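Local structure of ATP phosphoribosyltransferase regulatory subunit (Bacillus halodurans, 3OD1) at residues A90-L104 with D301-A313. The protein probably serves as the regulatory partner of HisG in the first step of histidine biosynthesis and may allow feedback control by histidine. Numbering follows the deposited sequence.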
ATOM      1  N   ALA B  90       7.749   5.207  16.028  1.00 28.56           N
ATOM      2  CA  ALA B  90       8.242   5.366  17.396  1.00 32.53           C
ATOM      3  C   ALA B  90       7.692   4.251  18.291  1.00 36.57           C
ATOM      4  O   ALA B  90       8.429   3.666  19.095  1.00 34.17           O
ATOM      5  CB  ALA B  90       7.877   6.739  17.949  1.00 28.66           C
ATOM      6  N   ARG B  91       6.402   3.955  18.146  1.00 29.88           N
ATOM      7  CA  ARG B  91       5.792   2.852  18.891  1.00 32.56           C
ATOM      8  C   ARG B  91       6.497   1.536  18.585  1.00 34.38           C
ATOM      9  O   ARG B  91       6.805   0.752  19.481  1.00 35.29           O
ATOM     10  CB  ARG B  91       4.287   2.715  18.593  1.00 34.67           C
ATOM     11  CG  ARG B  91       3.616   1.542  19.365  1.00 35.54           C
ATOM     12  CD  ARG B  91       2.124   1.356  19.026  1.00 38.06           C
ATOM     13  NE  ARG B  91       1.881   1.294  17.581  1.00 34.90           N
ATOM     14  CZ  ARG B  91       2.396   0.383  16.760  1.00 37.68           C
ATOM     15  NH1 ARG B  91       3.187  -0.575  17.228  1.00 33.92           N
ATOM     16  NH2 ARG B  91       2.126   0.435  15.457  1.00 33.17           N
ATOM     17  N   LEU B  92       6.747   1.302  17.304  1.00 32.99           N
ATOM     18  CA  LEU B  92       7.355   0.059  16.851  1.00 36.78           C
ATOM     19  C   LEU B  92       8.729  -0.078  17.480  1.00 41.19           C
ATOM     20  O   LEU B  92       9.075  -1.127  18.033  1.00 46.92           O
ATOM     21  CB  LEU B  92       7.464   0.094  15.326  1.00 43.23           C
ATOM     22  CG  LEU B  92       7.441  -1.189  14.505  1.00 50.07           C
ATOM     23  CD1 LEU B  92       7.621  -0.843  13.046  1.00 43.42           C
ATOM     24  CD2 LEU B  92       8.541  -2.112  14.964  1.00 60.68           C
ATOM     25  N   VAL B  93       9.502   1.002  17.403  1.00 34.60           N
ATOM     26  CA  VAL B  93      10.862   1.054  17.925  1.00 37.86           C
ATOM     27  C   VAL B  93      10.947   0.766  19.422  1.00 41.63           C
ATOM     28  O   VAL B  93      11.865   0.073  19.858  1.00 40.16           O
ATOM     29  CB  VAL B  93      11.525   2.420  17.630  1.00 41.50           C
ATOM     30  CG1 VAL B  93      12.860   2.553  18.368  1.00 35.11           C
ATOM     31  CG2 VAL B  93      11.720   2.587  16.128  1.00 44.00           C
ATOM     32  N   ALA B  94      10.005   1.297  20.200  1.00 36.14           N
ATOM     33  CA  ALA B  94      10.036   1.127  21.651  1.00 38.93           C
ATOM     34  C   ALA B  94       9.448  -0.207  22.105  1.00 42.76           C
ATOM     35  O   ALA B  94       9.504  -0.527  23.283  1.00 46.14           O
ATOM     36  CB  ALA B  94       9.318   2.270  22.348  1.00 38.49           C
ATOM     37  N   SER B  95       8.889  -0.984  21.183  1.00 43.38           N
ATOM     38  CA  SER B  95       8.271  -2.256  21.559  0.72 43.32           C
ATOM     39  C   SER B  95       8.828  -3.438  20.771  1.00 45.98           C
ATOM     40  O   SER B  95       9.736  -4.116  21.245  1.00 50.93           O
ATOM     41  CB  SER B  95       6.755  -2.178  21.405  0.72 40.28           C
ATOM     42  OG  SER B  95       6.403  -1.839  20.083  0.72 38.11           O
ATOM     43  N   SER B  96       8.275  -3.674  19.581  1.00 50.15           N
ATOM     44  CA  SER B  96       8.692  -4.757  18.682  1.00 52.25           C
ATOM     45  C   SER B  96      10.206  -4.794  18.450  1.00 54.72           C
ATOM     46  O   SER B  96      10.806  -5.863  18.333  1.00 52.47           O
ATOM     47  CB  SER B  96       7.992  -4.612  17.316  1.00 46.43           C
ATOM     48  OG  SER B  96       6.569  -4.720  17.390  1.00 58.54           O
ATOM     49  N   LEU B  97      10.815  -3.618  18.358  1.00 50.09           N
ATOM     50  CA  LEU B  97      12.230  -3.524  18.034  1.00 47.10           C
ATOM     51  C   LEU B  97      13.040  -3.010  19.207  1.00 50.76           C
ATOM     52  O   LEU B  97      14.114  -2.452  19.002  1.00 42.48           O
ATOM     53  CB  LEU B  97      12.445  -2.565  16.859  1.00 48.57           C
ATOM     54  CG  LEU B  97      11.759  -2.825  15.520  1.00 43.95           C
ATOM     55  CD1 LEU B  97      12.003  -1.645  14.575  1.00 39.01           C
ATOM     56  CD2 LEU B  97      12.239  -4.128  14.906  1.00 49.32           C
ATOM     57  N   LYS B  98      12.533  -3.181  20.428  1.00 53.38           N
ATOM     58  CA  LYS B  98      13.200  -2.607  21.596  1.00 62.46           C
ATOM     59  C   LYS B  98      14.592  -3.184  21.794  1.00 64.45           C
ATOM     60  O   LYS B  98      15.481  -2.514  22.329  1.00 62.70           O
ATOM     61  CB  LYS B  98      12.359  -2.772  22.869  1.00 68.46           C
ATOM     62  CG  LYS B  98      11.973  -4.201  23.217  1.00 69.94           C
ATOM     63  CD  LYS B  98      11.203  -4.219  24.529  1.00 72.93           C
ATOM     64  CE  LYS B  98      10.278  -5.422  24.631  1.00 77.51           C
ATOM     65  NZ  LYS B  98       9.066  -5.292  23.768  1.00 76.38           N
ATOM     66  N   ASP B  99      14.783  -4.420  21.341  1.00 60.93           N
ATOM     67  CA  ASP B  99      16.070  -5.087  21.484  1.00 67.32           C
ATOM     68  C   ASP B  99      17.004  -4.883  20.286  1.00 64.84           C
ATOM     69  O   ASP B  99      18.084  -5.478  20.219  1.00 59.42           O
ATOM     70  CB  ASP B  99      15.870  -6.572  21.791  1.00 77.93           C
ATOM     71  CG  ASP B  99      15.473  -6.812  23.235  1.00 87.28           C
ATOM     72  OD1 ASP B  99      16.216  -6.356  24.133  1.00 88.67           O
ATOM     73  OD2 ASP B  99      14.421  -7.444  23.477  1.00 90.39           O
ATOM     74  N   ARG B 100      16.593  -4.039  19.343  1.00 54.68           N
ATOM     75  CA  ARG B 100      17.508  -3.612  18.296  1.00 53.92           C
ATOM     76  C   ARG B 100      18.160  -2.304  18.733  1.00 53.08           C
ATOM     77  O   ARG B 100      17.473  -1.310  18.968  1.00 52.49           O
ATOM     78  CB  ARG B 100      16.777  -3.458  16.961  1.00 55.45           C
ATOM     79  CG  ARG B 100      15.862  -4.630  16.639  1.00 68.98           C
ATOM     80  CD  ARG B 100      15.771  -4.894  15.142  1.00 78.85           C
ATOM     81  NE  ARG B 100      14.794  -5.940  14.840  1.00 83.47           N
ATOM     82  CZ  ARG B 100      14.494  -6.364  13.612  1.00 78.40           C
ATOM     83  NH1 ARG B 100      15.103  -5.836  12.555  1.00 69.13           N
ATOM     84  NH2 ARG B 100      13.581  -7.316  13.446  1.00 76.43           N
ATOM     85  N   ALA B 101      19.484  -2.320  18.854  1.00 51.64           N
ATOM     86  CA  ALA B 101      20.235  -1.180  19.369  1.00 54.12           C
ATOM     87  C   ALA B 101      20.239   0.001  18.404  1.00 54.52           C
ATOM     88  O   ALA B 101      20.235  -0.178  17.181  1.00 42.26           O
ATOM     89  CB  ALA B 101      21.672  -1.591  19.708  1.00 51.23           C
ATOM     90  N   TYR B 102      20.247   1.209  18.966  1.00 55.82           N
ATOM     91  CA  TYR B 102      20.338   2.423  18.164  1.00 50.27           C
ATOM     92  C   TYR B 102      21.724   2.493  17.531  1.00 48.02           C
ATOM     93  O   TYR B 102      22.669   1.908  18.059  1.00 47.22           O
ATOM     94  CB  TYR B 102      20.084   3.665  19.023  1.00 46.31           C
ATOM     95  CG  TYR B 102      18.643   3.852  19.465  1.00 48.43           C
ATOM     96  CD1 TYR B 102      18.347   4.420  20.701  1.00 48.04           C
ATOM     97  CD2 TYR B 102      17.575   3.468  18.646  1.00 46.63           C
ATOM     98  CE1 TYR B 102      17.035   4.607  21.122  1.00 46.07           C
ATOM     99  CE2 TYR B 102      16.245   3.650  19.064  1.00 42.83           C
ATOM    100  CZ  TYR B 102      15.988   4.223  20.307  1.00 48.52           C
ATOM    101  OH  TYR B 102      14.689   4.419  20.741  1.00 44.88           O
ATOM    102  N   PRO B 103      21.851   3.201  16.393  1.00 41.91           N
ATOM    103  CA  PRO B 103      20.755   3.889  15.701  1.00 40.08           C
ATOM    104  C   PRO B 103      19.966   2.977  14.763  1.00 38.35           C
ATOM    105  O   PRO B 103      20.508   2.023  14.195  1.00 36.86           O
ATOM    106  CB  PRO B 103      21.480   4.959  14.870  1.00 39.34           C
ATOM    107  CG  PRO B 103      22.939   4.841  15.204  1.00 43.68           C
ATOM    108  CD  PRO B 103      23.139   3.468  15.739  1.00 45.97           C
ATOM    109  N   LEU B 104      18.689   3.293  14.593  1.00 38.07           N
ATOM    110  CA  LEU B 104      17.833   2.572  13.667  1.00 37.03           C
ATOM    111  C   LEU B 104      17.491   3.440  12.466  1.00 34.40           C
ATOM    112  O   LEU B 104      17.226   4.644  12.599  1.00 33.25           O
ATOM    113  CB  LEU B 104      16.556   2.140  14.370  1.00 40.26           C
ATOM    114  CG  LEU B 104      16.748   0.979  15.340  1.00 47.47           C
ATOM    115  CD1 LEU B 104      15.602   0.926  16.338  1.00 42.26           C
ATOM    116  CD2 LEU B 104      16.866  -0.321  14.548  1.00 49.18           C
ATOM    117  N   ASP B 301      13.231  15.397  18.932  1.00 37.40           N
ATOM    118  CA  ASP B 301      14.010  14.675  19.943  1.00 41.24           C
ATOM    119  C   ASP B 301      13.257  14.260  21.211  1.00 39.56           C
ATOM    120  O   ASP B 301      13.834  13.595  22.065  1.00 34.93           O
ATOM    121  CB  ASP B 301      15.250  15.483  20.364  1.00 38.16           C
ATOM    122  CG  ASP B 301      16.353  15.475  19.310  1.00 43.08           C
ATOM    123  OD1 ASP B 301      16.242  14.743  18.296  1.00 36.50           O
ATOM    124  OD2 ASP B 301      17.344  16.211  19.502  1.00 40.06           O
ATOM    125  N   GLU B 302      11.991  14.642  21.338  1.00 38.21           N
ATOM    126  CA  GLU B 302      11.224  14.303  22.542  1.00 39.73           C
ATOM    127  C   GLU B 302      10.127  13.250  22.308  1.00 38.05           C
ATOM    128  O   GLU B 302       9.465  12.807  23.247  1.00 41.65           O
ATOM    129  CB  GLU B 302      10.630  15.566  23.172  1.00 39.08           C
ATOM    130  CG  GLU B 302      11.691  16.569  23.620  1.00 48.45           C
ATOM    131  CD  GLU B 302      12.724  15.932  24.546  1.00 57.43           C
ATOM    132  OE1 GLU B 302      12.353  15.039  25.344  1.00 57.01           O
ATOM    133  OE2 GLU B 302      13.909  16.318  24.468  1.00 64.59           O
ATOM    134  N   LEU B 303       9.935  12.826  21.070  1.00 38.45           N
ATOM    135  CA  LEU B 303       8.871  11.854  20.806  1.00 38.43           C
ATOM    136  C   LEU B 303       9.152  10.478  21.409  1.00 37.96           C
ATOM    137  O   LEU B 303       8.294   9.912  22.085  1.00 36.30           O
ATOM    138  CB  LEU B 303       8.594  11.718  19.312  1.00 29.26           C
ATOM    139  CG  LEU B 303       7.454  10.771  18.917  1.00 37.11           C
ATOM    140  CD1 LEU B 303       6.106  11.272  19.444  1.00 32.39           C
ATOM    141  CD2 LEU B 303       7.402  10.620  17.408  1.00 32.57           C
ATOM    142  N   LEU B 304      10.343   9.932  21.165  1.00 34.69           N
ATOM    143  CA  LEU B 304      10.631   8.569  21.618  1.00 36.37           C
ATOM    144  C   LEU B 304      10.491   8.417  23.131  1.00 42.73           C
ATOM    145  O   LEU B 304      10.176   7.325  23.624  1.00 39.66           O
ATOM    146  CB  LEU B 304      12.007   8.084  21.137  1.00 37.24           C
ATOM    147  CG  LEU B 304      12.037   7.367  19.775  1.00 37.27           C
ATOM    148  CD1 LEU B 304      11.267   6.048  19.822  1.00 32.02           C
ATOM    149  CD2 LEU B 304      11.484   8.256  18.670  1.00 33.52           C
ATOM    150  N   SER B 305      10.724   9.507  23.862  1.00 45.79           N
ATOM    151  CA  SER B 305      10.557   9.509  25.315  1.00 44.81           C
ATOM    152  C   SER B 305       9.121   9.206  25.709  1.00 44.34           C
ATOM    153  O   SER B 305       8.880   8.562  26.725  1.00 41.33           O
ATOM    154  CB  SER B 305      10.969  10.853  25.917  1.00 45.25           C
ATOM    155  OG  SER B 305      12.364  11.050  25.797  1.00 56.85           O
ATOM    156  N   LYS B 306       8.170   9.684  24.910  1.00 42.26           N
ATOM    157  CA  LYS B 306       6.756   9.422  25.167  1.00 45.08           C
ATOM    158  C   LYS B 306       6.384   7.944  25.013  1.00 46.06           C
ATOM    159  O   LYS B 306       5.331   7.521  25.482  1.00 41.91           O
ATOM    160  CB  LYS B 306       5.875  10.294  24.274  1.00 44.16           C
ATOM    161  CG  LYS B 306       5.990  11.762  24.607  1.00 44.43           C
ATOM    162  CD  LYS B 306       5.232  12.629  23.639  1.00 42.41           C
ATOM    163  CE  LYS B 306       5.514  14.104  23.917  1.00 50.19           C
ATOM    164  NZ  LYS B 306       4.699  14.970  23.011  1.00 55.46           N
ATOM    165  N   PHE B 307       7.246   7.171  24.352  1.00 38.44           N
ATOM    166  CA  PHE B 307       7.065   5.721  24.250  1.00 39.17           C
ATOM    167  C   PHE B 307       8.020   4.971  25.169  1.00 45.90           C
ATOM    168  O   PHE B 307       8.129   3.747  25.085  1.00 40.90           O
ATOM    169  CB  PHE B 307       7.245   5.245  22.805  1.00 35.86           C
ATOM    170  CG  PHE B 307       6.149   5.688  21.908  1.00 34.78           C
ATOM    171  CD1 PHE B 307       5.004   4.925  21.774  1.00 38.64           C
ATOM    172  CD2 PHE B 307       6.236   6.897  21.234  1.00 32.48           C
ATOM    173  CE1 PHE B 307       3.970   5.345  20.955  1.00 40.13           C
ATOM    174  CE2 PHE B 307       5.209   7.329  20.427  1.00 39.40           C
ATOM    175  CZ  PHE B 307       4.072   6.547  20.285  1.00 43.39           C
ATOM    176  N   HIS B 308       8.716   5.729  26.016  1.00 45.77           N
ATOM    177  CA  HIS B 308       9.589   5.192  27.059  1.00 52.38           C
ATOM    178  C   HIS B 308      10.881   4.574  26.545  1.00 47.15           C
ATOM    179  O   HIS B 308      11.484   3.733  27.214  1.00 48.96           O
ATOM    180  CB  HIS B 308       8.825   4.220  27.962  1.00 54.95           C
ATOM    181  CG  HIS B 308       7.510   4.759  28.428  1.00 57.72           C
ATOM    182  ND1 HIS B 308       6.303   4.200  28.064  1.00 58.21           N
ATOM    183  CD2 HIS B 308       7.214   5.838  29.191  1.00 57.11           C
ATOM    184  CE1 HIS B 308       5.319   4.901  28.603  1.00 58.24           C
ATOM    185  NE2 HIS B 308       5.844   5.899  29.289  1.00 56.95           N
ATOM    186  N   ARG B 309      11.310   5.002  25.365  1.00 47.33           N
ATOM    187  CA  ARG B 309      12.645   4.657  24.883  1.00 51.22           C
ATOM    188  C   ARG B 309      13.345   5.908  24.347  1.00 52.91           C
ATOM    189  O   ARG B 309      13.620   6.005  23.141  1.00 45.83           O
ATOM    190  CB  ARG B 309      12.601   3.574  23.802  1.00 40.00           C
ATOM    191  CG  ARG B 309      13.973   2.932  23.581  1.00 46.14           C
ATOM    192  CD  ARG B 309      13.998   1.918  22.441  1.00 47.47           C
ATOM    193  NE  ARG B 309      15.377   1.550  22.136  1.00 45.46           N
ATOM    194  CZ  ARG B 309      15.753   0.708  21.179  1.00 48.04           C
ATOM    195  NH1 ARG B 309      14.853   0.115  20.410  1.00 50.79           N
ATOM    196  NH2 ARG B 309      17.044   0.455  21.000  1.00 51.19           N
ATOM    197  N   PRO B 310      13.643   6.861  25.248  1.00 42.16           N
ATOM    198  CA  PRO B 310      14.134   8.183  24.836  1.00 40.49           C
ATOM    199  C   PRO B 310      15.244   8.057  23.814  1.00 40.97           C
ATOM    200  O   PRO B 310      16.143   7.223  23.971  1.00 36.71           O
ATOM    201  CB  PRO B 310      14.702   8.772  26.133  1.00 41.18           C
ATOM    202  CG  PRO B 310      13.976   8.069  27.225  1.00 42.24           C
ATOM    203  CD  PRO B 310      13.687   6.680  26.711  1.00 44.06           C
ATOM    204  N   ALA B 311      15.177   8.881  22.775  1.00 36.38           N
ATOM    205  CA  ALA B 311      16.257   8.977  21.802  1.00 37.31           C
ATOM    206  C   ALA B 311      16.093  10.254  21.011  1.00 43.65           C
ATOM    207  O   ALA B 311      14.987  10.772  20.892  1.00 42.34           O
ATOM    208  CB  ALA B 311      16.247   7.785  20.867  1.00 38.18           C
ATOM    209  N   GLN B 312      17.205  10.771  20.500  1.00 39.20           N
ATOM    210  CA  GLN B 312      17.164  11.822  19.501  1.00 37.97           C
ATOM    211  C   GLN B 312      16.683  11.162  18.214  1.00 35.52           C
ATOM    212  O   GLN B 312      16.843   9.954  18.030  1.00 38.78           O
ATOM    213  CB  GLN B 312      18.556  12.450  19.322  1.00 36.56           C
ATOM    214  CG  GLN B 312      19.211  12.849  20.638  1.00 41.86           C
ATOM    215  CD  GLN B 312      20.617  13.397  20.452  1.00 52.82           C
ATOM    216  OE1 GLN B 312      20.796  14.546  20.043  1.00 49.30           O
ATOM    217  NE2 GLN B 312      21.625  12.574  20.754  1.00 54.40           N
ATOM    218  N   ALA B 313      16.041  11.935  17.346  1.00 37.08           N
ATOM    219  CA  ALA B 313      15.500  11.373  16.112  1.00 38.14           C
ATOM    220  C   ALA B 313      15.297  12.455  15.067  1.00 33.58           C
ATOM    221  O   ALA B 313      14.986  13.606  15.391  1.00 36.14           O
ATOM    222  CB  ALA B 313      14.193  10.622  16.372  1.00 31.80           C
TER
HETATM  223  O   HOH W   1      19.980   0.893  21.917  1.00 55.61           O
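Ala90 and Ala94, one helical turn apart on helix 86-94, run beside Leu304 and Arg309, with CA atoms 5.8 Å apart for Ala90–Leu304 and 5.5 Å for Ala94–Arg309. The 303-306 helix ends there in a Schellman motif with His308 at positive phi; Arg309 leaves it with CG anti to the backbone N (chi1 -164°), and an extended chain carries its guanidinium into the turns of 95-100. Three backbone carbonyls meet that group's edge. Arg309 NH2 gives Arg100 O a nearly straight bond of 2.7 Å (N-H...O 167°), Arg309 NH1 reaches Val93 O at 3.0 Å from above the carbonyl plane, and the same NH1 bonds Leu97 O weakly. One guanidinium face lies on the Tyr102 ring, planes 16° apart and Arg309 CZ 3.9 Å from the centroid of the Tyr102 ring, a cation-pi stack; Tyr102 OH also donates to Arg309 O, and a water joins Arg309 NH2 to Tyr102 N. Within the class-II synthetase-like fold, this ties the connection between helix 86-94 and strand 104-113 to the one entering strand 313-319; Ile134 of strand 125-134 packs against Val93, Tyr102, Leu304 and Ala311. A leucine in place of Arg309 would probably leave the carbonyls of Val93 and Arg100 without these donors and Tyr102 without its cation. On the helix 86-94 side, the buried Phe307 ring lays one face over the Ala90–Arg91 backbone, with Phe307 CE1 3.5 Å from Arg91 CB, while Arg91's guanidinium turns away to Glu52 and to Asp18 of the second subunit.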